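Local coordinates for D-alanyl-D-alanine carboxypeptidase (Vibrio cholerae, PDB 5TR7), which probably removes the terminal D-alanine from sugar-peptide precursors of the bacterial cell wall, as a penicillin-binding serine carboxypeptidase of the S11 family, at residues A[52-57]-A[104-109]; A[109-114]-A[118-123]; A[187-192]-A[210-215]. All blocks are in the same frame, centred on the assembly; numbering follows the deposited sequence.

Contact 1 (A[52-57]-A[104-109])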
loop_
_atom_site.group_PDB
_atom_site.type_symbol
_atom_site.label_atom_id
_atom_site.label_comp_id
_atom_site.label_asym_id
_atom_site.label_seq_id
_atom_site.Cartn_x
_atom_site.Cartn_y
_atom_site.Cartn_z
ATOM N N GLY A 52 -10.601 -3.795 18.269
ATOM C CA GLY A 52 -11.853 -3.194 18.740
ATOM C C GLY A 52 -11.788 -1.721 19.158
ATOM O O GLY A 52 -12.713 -1.250 19.735
ATOM N N ASN A 53 -10.738 -0.973 18.821
ATOM C CA ASN A 53 -10.689 0.460 19.201
ATOM C C ASN A 53 -11.534 1.292 18.300
ATOM O O ASN A 53 -11.956 2.358 18.699
ATOM C CB ASN A 53 -9.271 1.004 19.166
ATOM C CG ASN A 53 -8.346 0.275 20.105
ATOM O OD1 ASN A 53 -8.765 -0.440 20.958
ATOM N ND2 ASN A 53 -7.073 0.391 19.864
ATOM N N ILE A 54 -11.723 0.847 17.055
ATOM C CA ILE A 54 -12.683 1.509 16.166
ATOM C C ILE A 54 -13.528 0.404 15.538
ATOM O O ILE A 54 -13.094 -0.727 15.483
ATOM C CB ILE A 54 -11.993 2.324 15.032
ATOM C CG1 ILE A 54 -11.095 1.422 14.175
ATOM C CG2 ILE A 54 -11.217 3.485 15.628
ATOM C CD1 ILE A 54 -10.490 2.106 12.970
ATOM N N SER A 55 -14.728 0.728 15.082
ATOM C CA SER A 55 -15.587 -0.215 14.365
ATOM C C SER A 55 -15.740 0.254 12.889
ATOM O O SER A 55 -15.787 1.425 12.593
ATOM C CB SER A 55 -16.980 -0.221 14.947
ATOM O OG SER A 55 -17.914 -0.892 14.064
ATOM N N LEU A 56 -15.925 -0.707 12.016
ATOM C CA LEU A 56 -16.178 -0.479 10.624
ATOM C C LEU A 56 -17.503 0.315 10.406
ATOM O O LEU A 56 -17.660 0.983 9.404
ATOM C CB LEU A 56 -16.250 -1.828 9.922
ATOM C CG LEU A 56 -14.995 -2.660 9.910
ATOM C CD1 LEU A 56 -15.234 -3.955 9.210
ATOM C CD2 LEU A 56 -13.860 -1.906 9.205
ATOM N N ASN A 57 -18.401 0.275 11.389
ATOM C CA ASN A 57 -19.697 0.971 11.345
ATOM C C ASN A 57 -19.659 2.393 11.948
ATOM O O ASN A 57 -20.673 3.087 11.900
ATOM C CB ASN A 57 -20.799 0.150 12.042
ATOM C CG ASN A 57 -21.134 -1.157 11.307
ATOM O OD1 ASN A 57 -21.098 -1.224 10.097
ATOM N ND2 ASN A 57 -21.513 -2.205 12.061
ATOM N N VAL A 104 -6.227 11.068 5.612
ATOM C CA VAL A 104 -6.213 12.037 6.704
ATOM C C VAL A 104 -7.408 11.883 7.621
ATOM O O VAL A 104 -7.250 12.022 8.836
ATOM C CB VAL A 104 -6.120 13.465 6.198
ATOM C CG1 VAL A 104 -6.171 14.443 7.375
ATOM C CG2 VAL A 104 -4.836 13.645 5.422
ATOM N N ALA A 105 -8.582 11.575 7.058
ATOM C CA ALA A 105 -9.763 11.399 7.900
ATOM C C ALA A 105 -9.629 10.218 8.832
ATOM O O ALA A 105 -10.020 10.314 10.020
ATOM C CB ALA A 105 -11.021 11.270 7.082
ATOM N N MET A 106 -9.100 9.106 8.328
ATOM C CA MET A 106 -8.890 7.922 9.220
ATOM C C MET A 106 -7.801 8.189 10.248
ATOM O O MET A 106 -7.911 7.807 11.407
ATOM C CB MET A 106 -8.584 6.637 8.446
ATOM C CG MET A 106 -9.816 6.061 7.731
ATOM S SD MET A 106 -11.157 5.655 8.892
ATOM C CE MET A 106 -10.379 4.415 9.945
ATOM N N ALA A 107 -6.768 8.894 9.824
ATOM C CA ALA A 107 -5.675 9.233 10.714
ATOM C C ALA A 107 -6.225 9.966 11.936
ATOM O O ALA A 107 -5.941 9.613 13.105
ATOM C CB ALA A 107 -4.659 10.077 9.965
ATOM N N GLU A 108 -7.096 10.939 11.656
ATOM C CA GLU A 108 -7.703 11.721 12.711
ATOM C C GLU A 108 -8.675 10.911 13.548
ATOM O O GLU A 108 -8.699 11.058 14.765
ATOM C CB GLU A 108 -8.380 12.978 12.163
ATOM C CG GLU A 108 -7.431 13.993 11.564
ATOM C CD GLU A 108 -8.131 15.253 11.045
ATOM O OE1 GLU A 108 -9.392 15.285 10.838
ATOM O OE2 GLU A 108 -7.409 16.262 10.896
ATOM N N HIS A 109 -9.451 10.043 12.916
ATOM C CA HIS A 109 -10.427 9.236 13.680
ATOM C C HIS A 109 -9.686 8.277 14.627
ATOM O O HIS A 109 -10.155 7.956 15.703
ATOM C CB HIS A 109 -11.272 8.419 12.678
ATOM C CG HIS A 109 -12.310 7.557 13.307
ATOM N ND1 HIS A 109 -13.434 8.083 13.892
ATOM C CD2 HIS A 109 -12.428 6.214 13.411
ATOM C CE1 HIS A 109 -14.206 7.116 14.325
ATOM N NE2 HIS A 109 -13.609 5.967 14.072
#
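A single side chain, Ile54, carries the whole of one side of this contact: its two branches part and meet two residues one helical turn apart, Met106 and His109. The setting is the helical part of the penicillin-binding (S11 peptidase) domain, where the loop leaving helix 37-50 runs past helix 100-111. Gly52 ends the first helix in a Schellman motif, with the positive phi of 80° such a terminus requires, and two residues later the chain turns Ile54 inward. The longer branch is extended, with chi2 at 174°, and carries CD1 to the terminal methyl of Met106, 3.8 Å from CE. Met106 starts out across the line of contact, and successive bends at chi2 and chi3 bring that methyl round to the isoleucine. The shorter branch approaches the imidazole obliquely, and Ile54 CG2 lies 3.7 Å from His109 CD2. Polar groups tie the loop down beside these apolar touches: Asp58 OD2 is hydrogen-bonded to both His109 NE2 and the backbone N of Ser55, so one carboxylate oxygen bridges helix and loop just past the segment. Val49, Leu90 and Ile94, from helices 37-50 and 87-95, help bury Ile54 or Met106. Farther along, the loop folds back on itself in an ST turn, in which Ser55 OG accepts from Asn57 N at 3.0 Å with an N-H...O angle of 165°.

Contact 2 (A[109-114]-A[118-123])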
loop_
_atom_site.group_PDB
_atom_site.type_symbol
_atom_site.label_atom_id
_atom_site.label_comp_id
_atom_site.label_asym_id
_atom_site.label_seq_id
_atom_site.Cartn_x
_atom_site.Cartn_y
_atom_site.Cartn_z
ATOM N N HIS A 109 -9.451 10.043 12.916
ATOM C CA HIS A 109 -10.427 9.236 13.680
ATOM C C HIS A 109 -9.686 8.277 14.627
ATOM O O HIS A 109 -10.155 7.956 15.703
ATOM C CB HIS A 109 -11.272 8.419 12.678
ATOM C CG HIS A 109 -12.310 7.557 13.307
ATOM N ND1 HIS A 109 -13.434 8.083 13.892
ATOM C CD2 HIS A 109 -12.428 6.214 13.411
ATOM C CE1 HIS A 109 -14.206 7.116 14.325
ATOM N NE2 HIS A 109 -13.609 5.967 14.072
ATOM N N VAL A 110 -8.545 7.767 14.169
ATOM C CA VAL A 110 -7.766 6.830 14.972
ATOM C C VAL A 110 -6.965 7.478 16.095
ATOM O O VAL A 110 -7.037 7.027 17.200
ATOM C CB VAL A 110 -6.821 5.979 14.106
ATOM C CG1 VAL A 110 -5.798 5.239 14.928
ATOM C CG2 VAL A 110 -7.598 4.980 13.272
ATOM N N ALA A 111 -6.229 8.538 15.815
ATOM C CA ALA A 111 -5.352 9.157 16.808
ATOM C C ALA A 111 -5.540 10.656 17.071
ATOM O O ALA A 111 -4.639 11.273 17.612
ATOM C CB ALA A 111 -3.908 8.871 16.380
ATOM N N GLY A 112 -6.691 11.233 16.690
ATOM C CA GLY A 112 -6.990 12.637 16.926
ATOM C C GLY A 112 -6.389 13.580 15.911
ATOM O O GLY A 112 -7.085 14.443 15.367
ATOM N N THR A 113 -5.091 13.447 15.657
ATOM C CA THR A 113 -4.411 14.334 14.727
ATOM C C THR A 113 -3.541 13.513 13.808
ATOM O O THR A 113 -3.093 12.414 14.185
ATOM C CB THR A 113 -3.443 15.248 15.468
ATOM O OG1 THR A 113 -2.450 14.427 16.073
ATOM C CG2 THR A 113 -4.157 16.086 16.535
ATOM N N GLU A 114 -3.234 14.058 12.630
ATOM C CA GLU A 114 -2.388 13.343 11.721
ATOM C C GLU A 114 -1.045 13.023 12.344
ATOM O O GLU A 114 -0.541 11.902 12.145
ATOM C CB GLU A 114 -2.215 14.004 10.336
ATOM C CG GLU A 114 -1.618 13.005 9.285
ATOM C CD GLU A 114 -1.539 13.588 7.878
ATOM O OE1 GLU A 114 -1.228 12.862 6.894
ATOM O OE2 GLU A 114 -1.799 14.791 7.734
ATOM N N VAL A 118 0.861 9.426 12.755
ATOM C CA VAL A 118 2.227 9.193 12.246
ATOM C C VAL A 118 3.110 8.543 13.349
ATOM O O VAL A 118 3.921 7.671 13.072
ATOM C CB VAL A 118 2.846 10.458 11.647
ATOM C CG1 VAL A 118 4.250 10.182 11.227
ATOM C CG2 VAL A 118 2.080 10.927 10.426
ATOM N N ASP A 119 2.941 8.957 14.589
ATOM C CA ASP A 119 3.674 8.288 15.703
ATOM C C ASP A 119 3.326 6.799 15.694
ATOM O O ASP A 119 4.201 5.947 15.729
ATOM C CB ASP A 119 3.309 8.896 17.091
ATOM C CG ASP A 119 3.790 10.332 17.265
ATOM O OD1 ASP A 119 4.628 10.759 16.448
ATOM O OD2 ASP A 119 3.414 11.026 18.259
ATOM N N LEU A 120 2.049 6.447 15.635
ATOM C CA LEU A 120 1.718 5.012 15.574
ATOM C C LEU A 120 2.332 4.348 14.312
ATOM O O LEU A 120 2.835 3.214 14.400
ATOM C CB LEU A 120 0.232 4.752 15.485
ATOM C CG LEU A 120 -0.602 5.314 16.630
ATOM C CD1 LEU A 120 -2.047 5.064 16.220
ATOM C CD2 LEU A 120 -0.248 4.699 17.985
ATOM N N MET A 121 2.315 5.040 13.162
ATOM C CA MET A 121 2.889 4.460 11.964
ATOM C C MET A 121 4.336 4.069 12.172
ATOM O O MET A 121 4.713 2.957 11.859
ATOM C CB MET A 121 2.811 5.388 10.734
ATOM C CG MET A 121 1.424 5.785 10.254
ATOM S SD MET A 121 1.410 7.125 9.024
ATOM C CE MET A 121 1.925 6.271 7.553
ATOM N N ASN A 122 5.158 4.962 12.690
ATOM C CA ASN A 122 6.581 4.656 12.928
ATOM C C ASN A 122 6.791 3.660 14.029
ATOM O O ASN A 122 7.788 2.931 14.008
ATOM C CB ASN A 122 7.393 5.941 13.217
ATOM C CG ASN A 122 7.446 6.872 11.993
ATOM O OD1 ASN A 122 7.772 6.440 10.862
ATOM N ND2 ASN A 122 7.070 8.145 12.192
ATOM N N ALA A 123 5.940 3.640 15.038
ATOM C CA ALA A 123 6.122 2.628 16.099
ATOM C C ALA A 123 5.834 1.255 15.469
ATOM O O ALA A 123 6.574 0.292 15.670
ATOM C CB ALA A 123 5.203 2.870 17.283
#
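Val118, the first residue of 118-123, reaches back to Glu114 through an ordinary helical backbone bond: Val118 N lies 2.9 Å from Glu114 O, with an N-H...O angle of 154°. The i to i+4 spacing makes this a bond of the first turn of helix 114-127. The same oxygen is grazed by a methyl, Val118 CG2 being 3.3 Å from Glu114 O; CG2 stands beside the valine's own backbone N, which places it next to the acceptor of that N-H. The extended Glu114 side chain passes Val118 with CG and ends in a hydrogen bond between OE1 and Ser138 OG. Just ahead of it the chain changes direction at Gly112, which has a positive phi of 82°, and Thr113 takes the N-cap position, its OG1 accepting from the backbone N of Ala116. Leu120 makes the contact between helices. Its CG lies anti to the carbonyl carbon (chi1 -58°), and CD1 does the touching, 4.0 Å from Val110 CG1 and 4.2 Å from Ala111 CB. Met121 then faces helix 37-50, and Asn122 OD1 accepts from Phe135 N. The whole is two consecutive helices joined by a short capped turn: helix 114-127 leans on the end of helix 100-111 through Leu120 and Phe117, while Met121 packs on Thr37, Met40 and Thr41 of helix 37-50.

Contact 3 (A[187-192]-A[210-215]). With NO2 (nitrite ion), chain F.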
loop_
_atom_site.group_PDB
_atom_site.type_symbol
_atom_site.label_atom_id
_atom_site.label_comp_id
_atom_site.label_asym_id
_atom_site.label_seq_id
_atom_site.Cartn_x
_atom_site.Cartn_y
_atom_site.Cartn_z
ATOM N N ASN A 187 -4.086 -1.628 -9.515
ATOM C CA ASN A 187 -3.284 -2.835 -9.668
ATOM C C ASN A 187 -3.914 -3.747 -10.764
ATOM O O ASN A 187 -4.783 -4.597 -10.507
ATOM C CB ASN A 187 -3.209 -3.540 -8.343
ATOM C CG ASN A 187 -2.396 -4.782 -8.381
ATOM O OD1 ASN A 187 -1.670 -5.051 -9.329
ATOM N ND2 ASN A 187 -2.496 -5.567 -7.310
ATOM N N GLY A 188 -3.483 -3.527 -11.981
ATOM C CA GLY A 188 -3.964 -4.236 -13.162
ATOM C C GLY A 188 -3.757 -5.734 -13.110
ATOM O O GLY A 188 -4.559 -6.491 -13.663
ATOM N N LEU A 189 -2.750 -6.180 -12.353
ATOM C CA LEU A 189 -2.532 -7.618 -12.208
ATOM C C LEU A 189 -3.687 -8.355 -11.563
ATOM O O LEU A 189 -3.803 -9.576 -11.728
ATOM C CB LEU A 189 -1.220 -7.926 -11.496
ATOM C CG LEU A 189 0.065 -7.635 -12.300
ATOM C CD1 LEU A 189 1.211 -8.031 -11.416
ATOM C CD2 LEU A 189 0.170 -8.392 -13.634
ATOM N N LEU A 190 -4.595 -7.628 -10.913
ATOM C CA LEU A 190 -5.797 -8.261 -10.329
ATOM C C LEU A 190 -6.680 -8.891 -11.415
ATOM O O LEU A 190 -7.447 -9.774 -11.114
ATOM C CB LEU A 190 -6.614 -7.245 -9.592
ATOM C CG LEU A 190 -5.977 -6.687 -8.313
ATOM C CD1 LEU A 190 -6.850 -5.532 -7.795
ATOM C CD2 LEU A 190 -5.787 -7.762 -7.253
ATOM N N TRP A 191 -6.568 -8.400 -12.664
ATOM C CA TRP A 191 -7.369 -8.880 -13.797
ATOM C C TRP A 191 -6.673 -10.004 -14.593
ATOM O O TRP A 191 -7.259 -10.581 -15.512
ATOM C CB TRP A 191 -7.641 -7.685 -14.741
ATOM C CG TRP A 191 -8.740 -6.801 -14.320
ATOM C CD1 TRP A 191 -10.035 -6.883 -14.737
ATOM C CD2 TRP A 191 -8.691 -5.703 -13.404
ATOM N NE1 TRP A 191 -10.785 -5.899 -14.155
ATOM C CE2 TRP A 191 -9.993 -5.169 -13.320
ATOM C CE3 TRP A 191 -7.670 -5.098 -12.662
ATOM C CZ2 TRP A 191 -10.313 -4.083 -12.504
ATOM C CZ3 TRP A 191 -8.003 -4.025 -11.821
ATOM C CH2 TRP A 191 -9.283 -3.496 -11.805
ATOM N N ASP A 192 -5.411 -10.275 -14.289
ATOM C CA ASP A 192 -4.680 -11.319 -14.995
ATOM C C ASP A 192 -5.242 -12.698 -14.631
ATOM O O ASP A 192 -5.179 -13.155 -13.496
ATOM C CB ASP A 192 -3.193 -11.241 -14.674
ATOM C CG ASP A 192 -2.350 -12.185 -15.486
ATOM O OD1 ASP A 192 -2.691 -13.361 -15.705
ATOM O OD2 ASP A 192 -1.285 -11.727 -15.872
ATOM N N TYR A 210 6.957 4.456 -11.738
ATOM C CA TYR A 210 5.861 3.693 -11.209
ATOM C C TYR A 210 6.298 2.537 -10.363
ATOM O O TYR A 210 7.219 1.783 -10.716
ATOM C CB TYR A 210 4.947 3.173 -12.307
ATOM C CG TYR A 210 4.262 4.270 -13.064
ATOM C CD1 TYR A 210 3.023 4.747 -12.645
ATOM C CD2 TYR A 210 4.783 4.776 -14.220
ATOM C CE1 TYR A 210 2.336 5.714 -13.355
ATOM C CE2 TYR A 210 4.108 5.750 -14.941
ATOM C CZ TYR A 210 2.893 6.207 -14.504
ATOM O OH TYR A 210 2.268 7.164 -15.214
ATOM N N ASN A 211 5.554 2.362 -9.263
ATOM C CA ASN A 211 5.817 1.325 -8.332
ATOM C C ASN A 211 4.665 0.352 -8.142
ATOM O O ASN A 211 3.523 0.737 -8.200
ATOM C CB ASN A 211 6.016 2.000 -6.994
ATOM C CG ASN A 211 7.035 3.103 -7.053
ATOM O OD1 ASN A 211 8.044 3.002 -7.753
ATOM N ND2 ASN A 211 6.767 4.168 -6.311
ATOM N N LEU A 212 4.999 -0.884 -7.754
ATOM C CA LEU A 212 4.019 -1.839 -7.354
ATOM C C LEU A 212 4.511 -2.774 -6.272
ATOM O O LEU A 212 5.594 -3.322 -6.379
ATOM C CB LEU A 212 3.614 -2.702 -8.552
ATOM C CG LEU A 212 2.550 -3.772 -8.239
ATOM C CD1 LEU A 212 1.272 -3.215 -7.618
ATOM C CD2 LEU A 212 2.185 -4.482 -9.543
ATOM N N VAL A 213 3.697 -2.977 -5.252
ATOM C CA VAL A 213 3.942 -4.009 -4.230
ATOM C C VAL A 213 2.891 -5.055 -4.566
ATOM O O VAL A 213 1.715 -4.762 -4.465
ATOM C CB VAL A 213 3.785 -3.531 -2.801
ATOM C CG1 VAL A 213 4.054 -4.655 -1.829
ATOM C CG2 VAL A 213 4.802 -2.500 -2.543
ATOM N N SER A 214 3.298 -6.261 -4.957
ATOM C CA SER A 214 2.340 -7.281 -5.306
ATOM C C SER A 214 2.509 -8.539 -4.482
ATOM O O SER A 214 3.536 -8.707 -3.885
ATOM C CB SER A 214 2.480 -7.633 -6.800
ATOM O OG SER A 214 3.816 -8.050 -7.084
ATOM N N SER A 215 1.467 -9.391 -4.437
ATOM C CA SER A 215 1.550 -10.670 -3.819
ATOM C C SER A 215 0.698 -11.610 -4.653
ATOM O O SER A 215 -0.314 -11.203 -5.154
ATOM C CB SER A 215 1.087 -10.664 -2.343
ATOM O OG SER A 215 1.308 -11.924 -1.733
HETATM N N NO2 F . -0.526 -1.500 -12.778
HETATM O O1 NO2 F . -1.450 -2.002 -13.385
HETATM O O2 NO2 F . -0.155 -0.277 -13.310
#
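Leu212, on strand 209-218, puts both its methyls against 187-192, and the close packing of this contact is concentrated there. CG lies anti to the backbone N (chi1 -180°), which directs the fork at the loop. The amide oxygen of Asn187 faces that fork, OD1 being 3.9 Å from both CD1 and CD2 of Leu212, and the two side chains cross nearly at right angles. Leu189 adds the apolar half, its CD1 4.1 Å from Leu212 CD2. All three residues are buried, and these separations are those of ordinary van der Waals packing. Asn187 OD1 also accepts a weak bond from Leu189 N, 3.4 Å long and bent to 132°.

Beyond Asn187 the loop winds into a 3-10 turn, with Leu190 N bonded to Asn187 O, and Trp191 lies exposed, its ring edge directed at Gly188 O. At the start of the turn, between the loop and helix 233-251, a nitrite ion, probably from the crystallisation liquor, accepts from Gly188 N through O1 at 2.9 Å and is also bonded by Arg236 NE. The strand belongs to the antiparallel five-stranded sheet characteristic of the penicillin-binding protein and beta-lactamase fold, next to strand 196-205, which carries Lys201, predicted to bind substrate.

How the contacts relate
From the N terminus, contact 1 comes first, closing a long loop of 46 residues between 52-57 and 104-109 that holds strands 59-61 and 84-86 and helix 87-95. Contact 2 follows in series; just residues 115-117 of helix 114-127 separate its segments, and it ties that helix to the end of 100-111. The two share His109 and touch directly, Ile54 CD1 lying 4.1 Å from Val110 CG2. Contact 3 closes its own later loop, through strand 196-205, and none of the three nests or crosses. It joins a loop to the sheet, contact 1 a loop to helix 100-111, and contact 2 two helices; its centre lies about 27 and 28 Å from the centres of contacts 1 and 2, across the chain's centre.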